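Local coordinates for protein rhamnonate dehydratase (Gibberella zeae PH-1, PDB 3FXG) that probably catalyses the magnesium-dependent dehydration of L-rhamnonate to 2-keto-3-deoxy-L-rhamnonate, a lyase reaction of the enolase superfamily, at residues A[9-14]-A[102-107]; A[75-80]-A[145-150]; A[94-99]-A[117-122]; A[112-117]-A[278-283]. All blocks are in the same frame, centred on the assembly; numbering follows the deposited sequence.

Contact 1 of 4, residues A[9-14]-A[102-107]; sequences PKIKAI and IGADPR
The pyrrolidine ring of P106 meets 9-14 through CB, CG and CD. P106 CG and CD lie against P9 O, CD at 3.2 Å, and P106 CB passes I11 CG1 at 4.2 Å. P9 O is buried and has no hydrogen-bond partner in the model. The carboxylate of D105 lies in plane at the edge of the R107 guanidinium. The grip is side-on: R107 NE binds OD1, and R107 NH2 donates to the syn lone pair of D105 OD2 at 2.8 Å. R107 N also donates to OD1 from its anti side, an Asx turn. Two waters each link K10 NZ to D105 OD2, one 2.6 Å from D105 OD2 with a weak bond to NZ, the other 2.6 Å from K10 NZ. K10 bends at chi2 (-66°), and its CD lies 3.6 Å from D105 CA.

Two backbone bonds pin the loop to the strand. I11 N donates to A104 O at 2.8 Å, and G103 N to I11 O at 2.9 Å. CD1 of I102 leans back over the backbone of K12 and A13.

The loop 102-107 joins helix 86-101 to helix 109-119. It runs beside the start of strand 11-19, which pairs with strand 66-73. There K12 and A13 both face E72 in a classic beta bulge. I11 packs on L101 and on L140 of helix 128-148. R107 makes a salt bridge to E150 of the second subunit.

Contact 2 of 4, residues A[75-80]-A[145-150]; sequences DGTVGF and GKVRNE
K146 sends its CG anti to its own carbonyl carbon (chi1 -75°), and the rest of the chain is extended, which carries NZ across to V78 and F80. F80 holds CG between its backbone N and carbonyl carbon (chi1 55°), and this brings the ring close to the ammonium. K146 NZ is 3.8 Å from the centroid of the F80 ring and 34° off its normal, an off-centre cation-pi contact. Its direct bond to V78 O is weak. A water does more: it donates to V78 O and accepts from K146 NZ, both at 2.7 Å. The main charge partner of NZ is D142, one helical turn back, which also accepts from F80 N.

Nearer the helix axis the contact is apolar. T77 CG2 rests on K146 CB at 3.6 Å and on V147 CG2 at 3.9 Å. D75 steadies T77: OD1 takes its backbone N in an Asx turn, and OD2 takes its OG1 at 2.6 Å.

Helix 128-148 ends here in a Schellman motif with N149 at C-prime. Beyond it, R148 and E150 form salt bridges with E150 and R148 of the second subunit. The segment 75-80 leads into strand 78-84, which pairs with strand 66-73 at an outer side of the four-stranded antiparallel sheet.

Contact 3 of 4, residues A[94-99]-A[117-122]; sequences HQHFER and YRASMF
H96 and S120 are the closest backbone approach, 8.2 Å between CA atoms, where a helix with a wider pi-type turn at 94-97 passes the end of another helix. Side chains therefore fill the gap. H96 sets CG anti to its backbone N (chi1 -163°) and points its ring at the helix end. H96 CE1 touches A119 O at 3.3 Å, with the oxygen at the ring edge and near its plane. The same atom, H96 CE1, lies 3.7 Å from S120 CB. The F122 ring, with A119 O in plane at its edge, comes to H96 obliquely.

Both nitrogens of H96 are engaged. ND1 is hydrogen-bonded to Y123 OH and NE2 to W59 O of the third subunit, so the rotation of the ring is fixed. F97 CD1 lies over one face of the imidazole, offset toward the rim.

The two helices, 86-101 and 109-119, belong to the N-terminal capping domain of the mandelate racemase/muconate lactonizing enzyme family. This domain sets helices against an antiparallel sheet.

F97 offers its edge to S120, with CE1 4.0 Å from CB. S120 OG is taken by M116 O one turn back. F97 then runs on into V132, I133 and I136 of helix 128-148. R99 lays its guanidinium by the imidazole, with H96 CD2 4.0 Å above its plane.

Contact 4 of 4, residues A[112-117]-A[278-283]; sequences LFEQMY and YSRYGF
R280 grips E114 end-on with two nitrogens, one to each carboxylate oxygen. R280 NH1 meets the syn lone pair of E114 OE2 at 2.9 Å, and R280 NH2 reaches E114 OE1 at 3.1 Å. Both oxygens lie near the guanidinium plane, while the carboxylate is turned 37° against it. A water makes the second link, donating to S279 OG at 2.7 Å and to Y117 OH at 3.0 Å. Y117 packs its CE1 on S279 CB at 3.8 Å, and its phenol is hydrogen-bonded to D254 of the third subunit.

Several groups position R280. Its chain is extended from CG to NE, and CG lies 3.9 Å over the centre of the Y281 ring. NE binds A316 O of the second subunit. The carboxylates of E114 and E307 share NH1 and fix the orientation of the guanidinium. F113 CE2 comes within 4.1 Å of R280 NH1, and Y117 CB covers one face of the F113 ring.

The short helical segments run nearly perpendicular, at 81°, with axes 13.2 Å apart. Helix 109-119 belongs to the capping domain and helix 279-287 to the barrel domain, following strand 270-273 and the magnesium ligand E275. Helices 305-316 and 128-148 flank the junction.

In the fold
From the N terminus, contact 1 closes the first loop, bringing strand 11-19 to the loop between helix 86-101 and helix 109-119. Contact 2 opens inside that loop, at 75-80, and closes outside it, at 145-150, so the two cross. They also touch and reach the same antiparallel sheet. Contact 3 is nested within contact 2 and crosses contact 1. It joins the two helices on either side of the 102-107 loop. Contact 4 starts after contact 1 has closed. It crosses contacts 2 and 3, shares Y117 with contact 3, and spans to 278-283. Contacts 1 to 3 thus tie the capping domain together, and contact 4 joins it to the barrel domain.

Contact 1 of 4, residues A[9-14]-A[102-107]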
# COMPACT_ATOMS: atom_id res chain seq x y z
N PRO A 9 -34.60 21.54 -34.44
CA PRO A 9 -35.78 20.66 -34.36
C PRO A 9 -35.71 19.70 -33.18
O PRO A 9 -34.63 19.20 -32.84
CB PRO A 9 -35.77 19.94 -35.71
CG PRO A 9 -34.31 19.90 -36.06
CD PRO A 9 -33.84 21.28 -35.68
N LYS A 10 -36.85 19.45 -32.55
CA LYS A 10 -36.93 18.54 -31.41
C LYS A 10 -37.21 17.13 -31.91
O LYS A 10 -37.53 16.93 -33.09
CB LYS A 10 -38.07 18.96 -30.48
CG LYS A 10 -37.94 20.34 -29.85
CD LYS A 10 -36.77 20.41 -28.88
CE LYS A 10 -36.98 21.51 -27.84
NZ LYS A 10 -37.17 22.85 -28.45
N ILE A 11 -37.08 16.14 -31.03
CA ILE A 11 -37.35 14.75 -31.40
C ILE A 11 -38.86 14.57 -31.50
O ILE A 11 -39.60 14.89 -30.56
CB ILE A 11 -36.80 13.76 -30.36
CG1 ILE A 11 -35.27 13.83 -30.33
CG2 ILE A 11 -37.28 12.35 -30.68
CD1 ILE A 11 -34.66 13.03 -29.19
N LYS A 12 -39.31 14.05 -32.63
CA LYS A 12 -40.72 13.83 -32.88
C LYS A 12 -41.16 12.39 -32.65
O LYS A 12 -42.20 12.14 -32.05
CB LYS A 12 -41.06 14.24 -34.32
CG LYS A 12 -42.50 14.01 -34.72
CD LYS A 12 -42.73 14.42 -36.17
CE LYS A 12 -44.19 14.22 -36.57
NZ LYS A 12 -44.45 14.69 -37.97
N ALA A 13 -40.35 11.45 -33.13
CA ALA A 13 -40.69 10.04 -32.98
C ALA A 13 -39.47 9.13 -33.03
O ALA A 13 -38.40 9.52 -33.50
CB ALA A 13 -41.68 9.64 -34.07
N ILE A 14 -39.65 7.91 -32.53
CA ILE A 14 -38.59 6.92 -32.55
C ILE A 14 -39.20 5.59 -33.00
O ILE A 14 -40.27 5.20 -32.54
CB ILE A 14 -37.93 6.75 -31.16
CG1 ILE A 14 -36.83 5.69 -31.24
CG2 ILE A 14 -38.96 6.37 -30.12
CD1 ILE A 14 -35.89 5.68 -30.03
N ILE A 102 -38.95 11.59 -26.68
CA ILE A 102 -39.99 12.37 -27.35
C ILE A 102 -40.10 13.80 -26.83
O ILE A 102 -40.26 14.02 -25.63
CB ILE A 102 -41.38 11.69 -27.24
CG1 ILE A 102 -41.29 10.23 -27.69
CG2 ILE A 102 -42.39 12.44 -28.11
CD1 ILE A 102 -40.73 10.04 -29.09
N GLY A 103 -40.00 14.76 -27.74
CA GLY A 103 -40.09 16.16 -27.37
C GLY A 103 -38.79 16.80 -26.90
O GLY A 103 -38.73 18.00 -26.67
N ALA A 104 -37.74 15.99 -26.78
CA ALA A 104 -36.44 16.50 -26.32
C ALA A 104 -35.59 17.12 -27.42
O ALA A 104 -35.79 16.84 -28.61
CB ALA A 104 -35.66 15.37 -25.65
N ASP A 105 -34.66 17.97 -27.02
CA ASP A 105 -33.74 18.61 -27.95
C ASP A 105 -32.65 17.56 -28.15
O ASP A 105 -31.99 17.18 -27.20
CB ASP A 105 -33.14 19.87 -27.33
CG ASP A 105 -32.34 20.70 -28.32
OD1 ASP A 105 -31.54 20.12 -29.09
OD2 ASP A 105 -32.50 21.94 -28.34
N PRO A 106 -32.47 17.08 -29.39
CA PRO A 106 -31.44 16.07 -29.66
C PRO A 106 -30.01 16.49 -29.35
O PRO A 106 -29.11 15.65 -29.30
CB PRO A 106 -31.66 15.74 -31.13
CG PRO A 106 -32.16 17.04 -31.68
CD PRO A 106 -33.14 17.49 -30.64
N ARG A 107 -29.79 17.78 -29.13
CA ARG A 107 -28.45 18.26 -28.81
C ARG A 107 -28.12 18.00 -27.34
O ARG A 107 -26.96 18.13 -26.93
CB ARG A 107 -28.33 19.76 -29.12
CG ARG A 107 -28.37 20.07 -30.61
CD ARG A 107 -28.43 21.57 -30.86
NE ARG A 107 -29.59 22.16 -30.20
CZ ARG A 107 -29.89 23.46 -30.23
NH1 ARG A 107 -29.10 24.31 -30.87
NH2 ARG A 107 -30.97 23.91 -29.60
O HOH W 1 -34.33 23.19 -26.94
O HOH W 2 -34.98 23.10 -29.89

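Contact 2 of 4, residues A[75-80]-A[145-150]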
# COMPACT_ATOMS: atom_id res chain seq x y z
N ASP A 75 -38.43 18.43 -38.09
CA ASP A 75 -38.21 18.99 -39.42
C ASP A 75 -38.19 17.88 -40.47
O ASP A 75 -37.94 18.14 -41.65
CB ASP A 75 -36.89 19.77 -39.45
CG ASP A 75 -35.68 18.86 -39.39
OD1 ASP A 75 -35.79 17.75 -38.84
OD2 ASP A 75 -34.61 19.27 -39.89
N GLY A 76 -38.45 16.66 -40.03
CA GLY A 76 -38.46 15.53 -40.95
C GLY A 76 -37.12 14.82 -41.07
O GLY A 76 -37.03 13.76 -41.69
N THR A 77 -36.07 15.39 -40.49
CA THR A 77 -34.75 14.77 -40.56
C THR A 77 -34.77 13.50 -39.73
O THR A 77 -35.34 13.47 -38.64
CB THR A 77 -33.65 15.71 -40.04
OG1 THR A 77 -33.72 16.96 -40.73
CG2 THR A 77 -32.28 15.08 -40.25
N VAL A 78 -34.14 12.44 -40.24
CA VAL A 78 -34.10 11.17 -39.53
C VAL A 78 -32.68 10.66 -39.32
O VAL A 78 -31.90 10.53 -40.26
CB VAL A 78 -34.89 10.07 -40.29
CG1 VAL A 78 -34.82 8.75 -39.52
CG2 VAL A 78 -36.35 10.49 -40.47
N GLY A 79 -32.36 10.38 -38.06
CA GLY A 79 -31.05 9.85 -37.74
C GLY A 79 -31.28 8.40 -37.37
O GLY A 79 -32.33 8.06 -36.83
N PHE A 80 -30.31 7.54 -37.66
CA PHE A 80 -30.46 6.13 -37.31
C PHE A 80 -29.14 5.45 -37.01
O PHE A 80 -28.06 5.98 -37.29
CB PHE A 80 -31.21 5.39 -38.44
CG PHE A 80 -30.58 5.54 -39.80
CD1 PHE A 80 -29.39 4.89 -40.11
CD2 PHE A 80 -31.18 6.34 -40.77
CE1 PHE A 80 -28.80 5.03 -41.37
CE2 PHE A 80 -30.60 6.48 -42.04
CZ PHE A 80 -29.41 5.82 -42.33
N GLY A 145 -25.72 15.23 -36.95
CA GLY A 145 -24.88 15.48 -38.10
C GLY A 145 -25.72 15.82 -39.33
O GLY A 145 -25.35 16.69 -40.12
N LYS A 146 -26.85 15.15 -39.48
CA LYS A 146 -27.72 15.39 -40.62
C LYS A 146 -28.39 16.76 -40.56
O LYS A 146 -28.50 17.44 -41.58
CB LYS A 146 -28.76 14.27 -40.73
CG LYS A 146 -28.15 13.00 -41.29
CD LYS A 146 -29.06 11.80 -41.20
CE LYS A 146 -28.38 10.59 -41.82
NZ LYS A 146 -29.16 9.33 -41.67
N VAL A 147 -28.83 17.17 -39.37
CA VAL A 147 -29.46 18.47 -39.23
C VAL A 147 -28.48 19.59 -39.56
O VAL A 147 -28.83 20.56 -40.23
CB VAL A 147 -30.02 18.68 -37.81
CG1 VAL A 147 -30.54 20.11 -37.65
CG2 VAL A 147 -31.16 17.68 -37.55
N ARG A 148 -27.24 19.45 -39.09
CA ARG A 148 -26.21 20.46 -39.34
C ARG A 148 -25.48 20.26 -40.66
O ARG A 148 -24.67 21.09 -41.06
CB ARG A 148 -25.19 20.46 -38.21
CG ARG A 148 -25.75 20.93 -36.88
CD ARG A 148 -24.73 20.79 -35.78
NE ARG A 148 -25.24 21.33 -34.52
CZ ARG A 148 -24.95 20.82 -33.33
NH1 ARG A 148 -24.17 19.75 -33.25
NH2 ARG A 148 -25.45 21.37 -32.24
N ASN A 149 -25.77 19.15 -41.33
CA ASN A 149 -25.12 18.83 -42.60
C ASN A 149 -23.60 18.69 -42.41
O ASN A 149 -22.82 19.19 -43.22
CB ASN A 149 -25.41 19.90 -43.65
CG ASN A 149 -24.99 19.47 -45.04
OD1 ASN A 149 -24.63 20.30 -45.88
ND2 ASN A 149 -25.06 18.18 -45.31
N GLU A 150 -23.20 18.02 -41.33
CA GLU A 150 -21.79 17.81 -41.03
C GLU A 150 -21.52 16.37 -40.62
O GLU A 150 -22.41 15.69 -40.09
CB GLU A 150 -21.33 18.74 -39.90
CG GLU A 150 -21.30 20.23 -40.25
CD GLU A 150 -20.70 21.09 -39.14
OE1 GLU A 150 -19.51 20.88 -38.79
OE2 GLU A 150 -21.41 21.98 -38.61
O HOH W 3 -31.56 9.95 -42.84

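Contact 3 of 4, residues A[94-99]-A[117-122]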
# COMPACT_ATOMS: atom_id res chain seq x y z
N HIS A 94 -38.80 1.08 -26.74
CA HIS A 94 -40.12 1.67 -26.62
C HIS A 94 -40.74 1.63 -25.23
O HIS A 94 -41.37 2.59 -24.80
CB HIS A 94 -41.06 1.01 -27.63
CG HIS A 94 -40.63 1.19 -29.05
ND1 HIS A 94 -40.70 2.40 -29.70
CD2 HIS A 94 -40.05 0.33 -29.92
CE1 HIS A 94 -40.19 2.27 -30.92
NE2 HIS A 94 -39.79 1.02 -31.07
N GLN A 95 -40.58 0.52 -24.52
CA GLN A 95 -41.16 0.41 -23.19
C GLN A 95 -40.48 1.29 -22.14
O GLN A 95 -41.13 1.82 -21.25
CB GLN A 95 -41.16 -1.05 -22.73
CG GLN A 95 -42.13 -1.94 -23.50
CD GLN A 95 -43.57 -1.49 -23.37
OE1 GLN A 95 -44.15 -0.93 -24.30
NE2 GLN A 95 -44.16 -1.73 -22.20
N HIS A 96 -39.16 1.45 -22.25
CA HIS A 96 -38.46 2.25 -21.26
C HIS A 96 -37.88 3.59 -21.72
O HIS A 96 -38.21 4.64 -21.17
CB HIS A 96 -37.34 1.42 -20.62
CG HIS A 96 -36.83 1.99 -19.33
ND1 HIS A 96 -35.76 1.43 -18.65
CD2 HIS A 96 -37.24 3.04 -18.59
CE1 HIS A 96 -35.54 2.12 -17.54
NE2 HIS A 96 -36.42 3.11 -17.48
N PHE A 97 -37.03 3.55 -22.74
CA PHE A 97 -36.35 4.76 -23.18
C PHE A 97 -37.09 5.81 -24.00
O PHE A 97 -36.74 6.98 -23.94
CB PHE A 97 -35.05 4.34 -23.88
CG PHE A 97 -34.19 3.44 -23.04
CD1 PHE A 97 -33.73 3.86 -21.79
CD2 PHE A 97 -33.89 2.15 -23.46
CE1 PHE A 97 -32.99 3.01 -20.98
CE2 PHE A 97 -33.14 1.29 -22.65
CZ PHE A 97 -32.70 1.72 -21.40
N GLU A 98 -38.12 5.41 -24.74
CA GLU A 98 -38.85 6.38 -25.55
C GLU A 98 -39.33 7.60 -24.75
O GLU A 98 -39.32 8.72 -25.26
CB GLU A 98 -40.04 5.72 -26.25
CG GLU A 98 -40.70 6.62 -27.29
CD GLU A 98 -41.74 5.90 -28.13
OE1 GLU A 98 -41.63 4.67 -28.31
OE2 GLU A 98 -42.67 6.57 -28.63
N ARG A 99 -39.74 7.37 -23.51
CA ARG A 99 -40.24 8.45 -22.66
C ARG A 99 -39.27 9.61 -22.45
O ARG A 99 -39.69 10.74 -22.22
CB ARG A 99 -40.65 7.88 -21.29
CG ARG A 99 -39.48 7.51 -20.38
CD ARG A 99 -39.98 6.80 -19.12
NE ARG A 99 -40.48 5.46 -19.42
CZ ARG A 99 -41.25 4.74 -18.60
NH1 ARG A 99 -41.60 5.23 -17.42
NH2 ARG A 99 -41.65 3.53 -18.96
N TYR A 117 -29.32 6.01 -18.63
CA TYR A 117 -28.43 5.16 -17.84
C TYR A 117 -28.87 5.05 -16.38
O TYR A 117 -28.97 3.95 -15.84
CB TYR A 117 -27.00 5.69 -17.89
CG TYR A 117 -26.01 4.77 -17.20
CD1 TYR A 117 -25.45 3.69 -17.88
CD2 TYR A 117 -25.68 4.95 -15.85
CE1 TYR A 117 -24.58 2.80 -17.23
CE2 TYR A 117 -24.83 4.06 -15.20
CZ TYR A 117 -24.27 3.00 -15.89
OH TYR A 117 -23.42 2.13 -15.25
N ARG A 118 -29.12 6.18 -15.73
CA ARG A 118 -29.50 6.15 -14.33
C ARG A 118 -30.90 5.58 -14.10
O ARG A 118 -31.16 4.97 -13.07
CB ARG A 118 -29.35 7.55 -13.71
CG ARG A 118 -27.88 7.98 -13.60
CD ARG A 118 -27.71 9.36 -12.97
NE ARG A 118 -28.05 9.41 -11.55
CZ ARG A 118 -27.29 8.92 -10.57
NH1 ARG A 118 -26.14 8.31 -10.83
NH2 ARG A 118 -27.67 9.06 -9.30
N ALA A 119 -31.80 5.76 -15.07
CA ALA A 119 -33.15 5.24 -14.93
C ALA A 119 -33.21 3.72 -15.14
O ALA A 119 -34.16 3.07 -14.72
CB ALA A 119 -34.09 5.93 -15.92
N SER A 120 -32.19 3.16 -15.78
CA SER A 120 -32.15 1.72 -16.02
C SER A 120 -31.11 1.00 -15.17
O SER A 120 -30.85 -0.19 -15.37
CB SER A 120 -31.88 1.43 -17.50
OG SER A 120 -30.64 1.97 -17.91
N MSE A 121 -30.52 1.71 -14.21
CA MSE A 121 -29.51 1.10 -13.36
C MSE A 121 -30.03 -0.08 -12.56
O MSE A 121 -29.27 -1.00 -12.26
CB MSE A 121 -28.90 2.12 -12.40
CG MSE A 121 -27.96 3.11 -13.03
SE MSE A 121 -26.64 3.73 -11.75
CE MSE A 121 -27.81 4.07 -10.25
N PHE A 122 -31.31 -0.07 -12.20
CA PHE A 122 -31.85 -1.16 -11.40
C PHE A 122 -31.83 -2.50 -12.12
O PHE A 122 -31.95 -3.55 -11.49
CB PHE A 122 -33.26 -0.82 -10.89
CG PHE A 122 -34.33 -0.81 -11.94
CD1 PHE A 122 -35.21 -1.89 -12.07
CD2 PHE A 122 -34.50 0.29 -12.78
CE1 PHE A 122 -36.24 -1.86 -13.02
CE2 PHE A 122 -35.52 0.33 -13.72
CZ PHE A 122 -36.39 -0.75 -13.84

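Contact 4 of 4, residues A[112-117]-A[278-283]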
# COMPACT_ATOMS: atom_id res chain seq x y z
N LEU A 112 -29.71 13.27 -21.97
CA LEU A 112 -30.39 12.05 -22.39
C LEU A 112 -29.65 10.77 -21.98
O LEU A 112 -30.28 9.79 -21.59
CB LEU A 112 -30.64 12.07 -23.90
CG LEU A 112 -31.56 13.21 -24.35
CD1 LEU A 112 -31.70 13.19 -25.86
CD2 LEU A 112 -32.93 13.08 -23.68
N PHE A 113 -28.33 10.77 -22.05
CA PHE A 113 -27.59 9.58 -21.66
C PHE A 113 -27.70 9.34 -20.15
O PHE A 113 -27.94 8.21 -19.72
CB PHE A 113 -26.11 9.66 -22.02
CG PHE A 113 -25.32 8.49 -21.52
CD1 PHE A 113 -25.36 7.27 -22.20
CD2 PHE A 113 -24.63 8.57 -20.32
CE1 PHE A 113 -24.72 6.15 -21.67
CE2 PHE A 113 -24.00 7.44 -19.78
CZ PHE A 113 -24.04 6.23 -20.46
N GLU A 114 -27.51 10.39 -19.36
CA GLU A 114 -27.59 10.25 -17.91
C GLU A 114 -28.96 9.74 -17.50
O GLU A 114 -29.08 8.92 -16.60
CB GLU A 114 -27.31 11.58 -17.22
CG GLU A 114 -25.90 12.12 -17.46
CD GLU A 114 -24.83 11.15 -17.03
OE1 GLU A 114 -24.88 10.69 -15.87
OE2 GLU A 114 -23.92 10.86 -17.84
N GLN A 115 -30.01 10.24 -18.16
CA GLN A 115 -31.36 9.81 -17.82
C GLN A 115 -31.57 8.34 -18.15
O GLN A 115 -32.04 7.57 -17.32
CB GLN A 115 -32.39 10.68 -18.54
CG GLN A 115 -32.38 12.14 -18.09
CD GLN A 115 -33.50 12.95 -18.70
OE1 GLN A 115 -33.85 12.77 -19.87
NE2 GLN A 115 -34.06 13.87 -17.92
N MSE A 116 -31.23 7.94 -19.37
CA MSE A 116 -31.41 6.55 -19.76
C MSE A 116 -30.56 5.61 -18.91
O MSE A 116 -31.02 4.54 -18.51
CB MSE A 116 -31.07 6.36 -21.24
CG MSE A 116 -32.01 7.08 -22.20
SE MSE A 116 -31.69 6.59 -24.05
CE MSE A 116 -30.20 7.76 -24.42
N TYR A 117 -29.32 6.01 -18.63
CA TYR A 117 -28.43 5.16 -17.84
C TYR A 117 -28.87 5.05 -16.38
O TYR A 117 -28.97 3.95 -15.84
CB TYR A 117 -27.00 5.69 -17.89
CG TYR A 117 -26.01 4.77 -17.20
CD1 TYR A 117 -25.45 3.69 -17.88
CD2 TYR A 117 -25.68 4.95 -15.85
CE1 TYR A 117 -24.58 2.80 -17.23
CE2 TYR A 117 -24.83 4.06 -15.20
CZ TYR A 117 -24.27 3.00 -15.89
OH TYR A 117 -23.42 2.13 -15.25
N TYR A 278 -18.51 -1.86 -19.77
CA TYR A 278 -19.47 -0.79 -20.04
C TYR A 278 -19.41 0.41 -19.09
O TYR A 278 -19.02 0.27 -17.94
CB TYR A 278 -20.89 -1.36 -19.96
CG TYR A 278 -21.05 -2.72 -20.62
CD1 TYR A 278 -21.63 -2.85 -21.88
CD2 TYR A 278 -20.59 -3.88 -19.98
CE1 TYR A 278 -21.75 -4.10 -22.49
CE2 TYR A 278 -20.70 -5.13 -20.58
CZ TYR A 278 -21.28 -5.23 -21.83
OH TYR A 278 -21.39 -6.47 -22.42
N SER A 279 -19.83 1.57 -19.61
CA SER A 279 -19.88 2.84 -18.88
C SER A 279 -18.54 3.41 -18.45
O SER A 279 -17.53 2.70 -18.41
CB SER A 279 -20.78 2.74 -17.65
OG SER A 279 -20.05 2.31 -16.51
N ARG A 280 -18.53 4.70 -18.13
CA ARG A 280 -17.30 5.35 -17.70
C ARG A 280 -16.83 4.75 -16.38
O ARG A 280 -15.64 4.73 -16.08
CB ARG A 280 -17.51 6.87 -17.56
CG ARG A 280 -18.63 7.33 -16.62
CD ARG A 280 -18.73 8.86 -16.65
NE ARG A 280 -19.76 9.43 -15.78
CZ ARG A 280 -20.99 9.75 -16.17
NH1 ARG A 280 -21.36 9.56 -17.43
NH2 ARG A 280 -21.84 10.29 -15.31
N TYR A 281 -17.78 4.24 -15.60
CA TYR A 281 -17.48 3.64 -14.31
C TYR A 281 -16.81 2.28 -14.50
O TYR A 281 -15.97 1.87 -13.70
CB TYR A 281 -18.76 3.47 -13.51
CG TYR A 281 -19.47 4.78 -13.30
CD1 TYR A 281 -18.95 5.75 -12.45
CD2 TYR A 281 -20.65 5.08 -13.99
CE1 TYR A 281 -19.57 6.98 -12.28
CE2 TYR A 281 -21.28 6.31 -13.83
CZ TYR A 281 -20.74 7.25 -12.97
OH TYR A 281 -21.36 8.46 -12.80
N GLY A 282 -17.18 1.59 -15.57
CA GLY A 282 -16.59 0.30 -15.85
C GLY A 282 -15.17 0.47 -16.36
O GLY A 282 -14.26 -0.24 -15.94
N PHE A 283 -14.98 1.43 -17.26
CA PHE A 283 -13.66 1.66 -17.83
C PHE A 283 -12.64 2.33 -16.93
O PHE A 283 -11.43 2.15 -17.12
CB PHE A 283 -13.81 2.43 -19.15
CG PHE A 283 -14.25 1.55 -20.29
CD1 PHE A 283 -13.33 0.73 -20.94
CD2 PHE A 283 -15.59 1.46 -20.63
CE1 PHE A 283 -13.74 -0.18 -21.91
CE2 PHE A 283 -16.01 0.55 -21.60
CZ PHE A 283 -15.08 -0.27 -22.24
O HOH W 4 -21.25 0.11 -15.39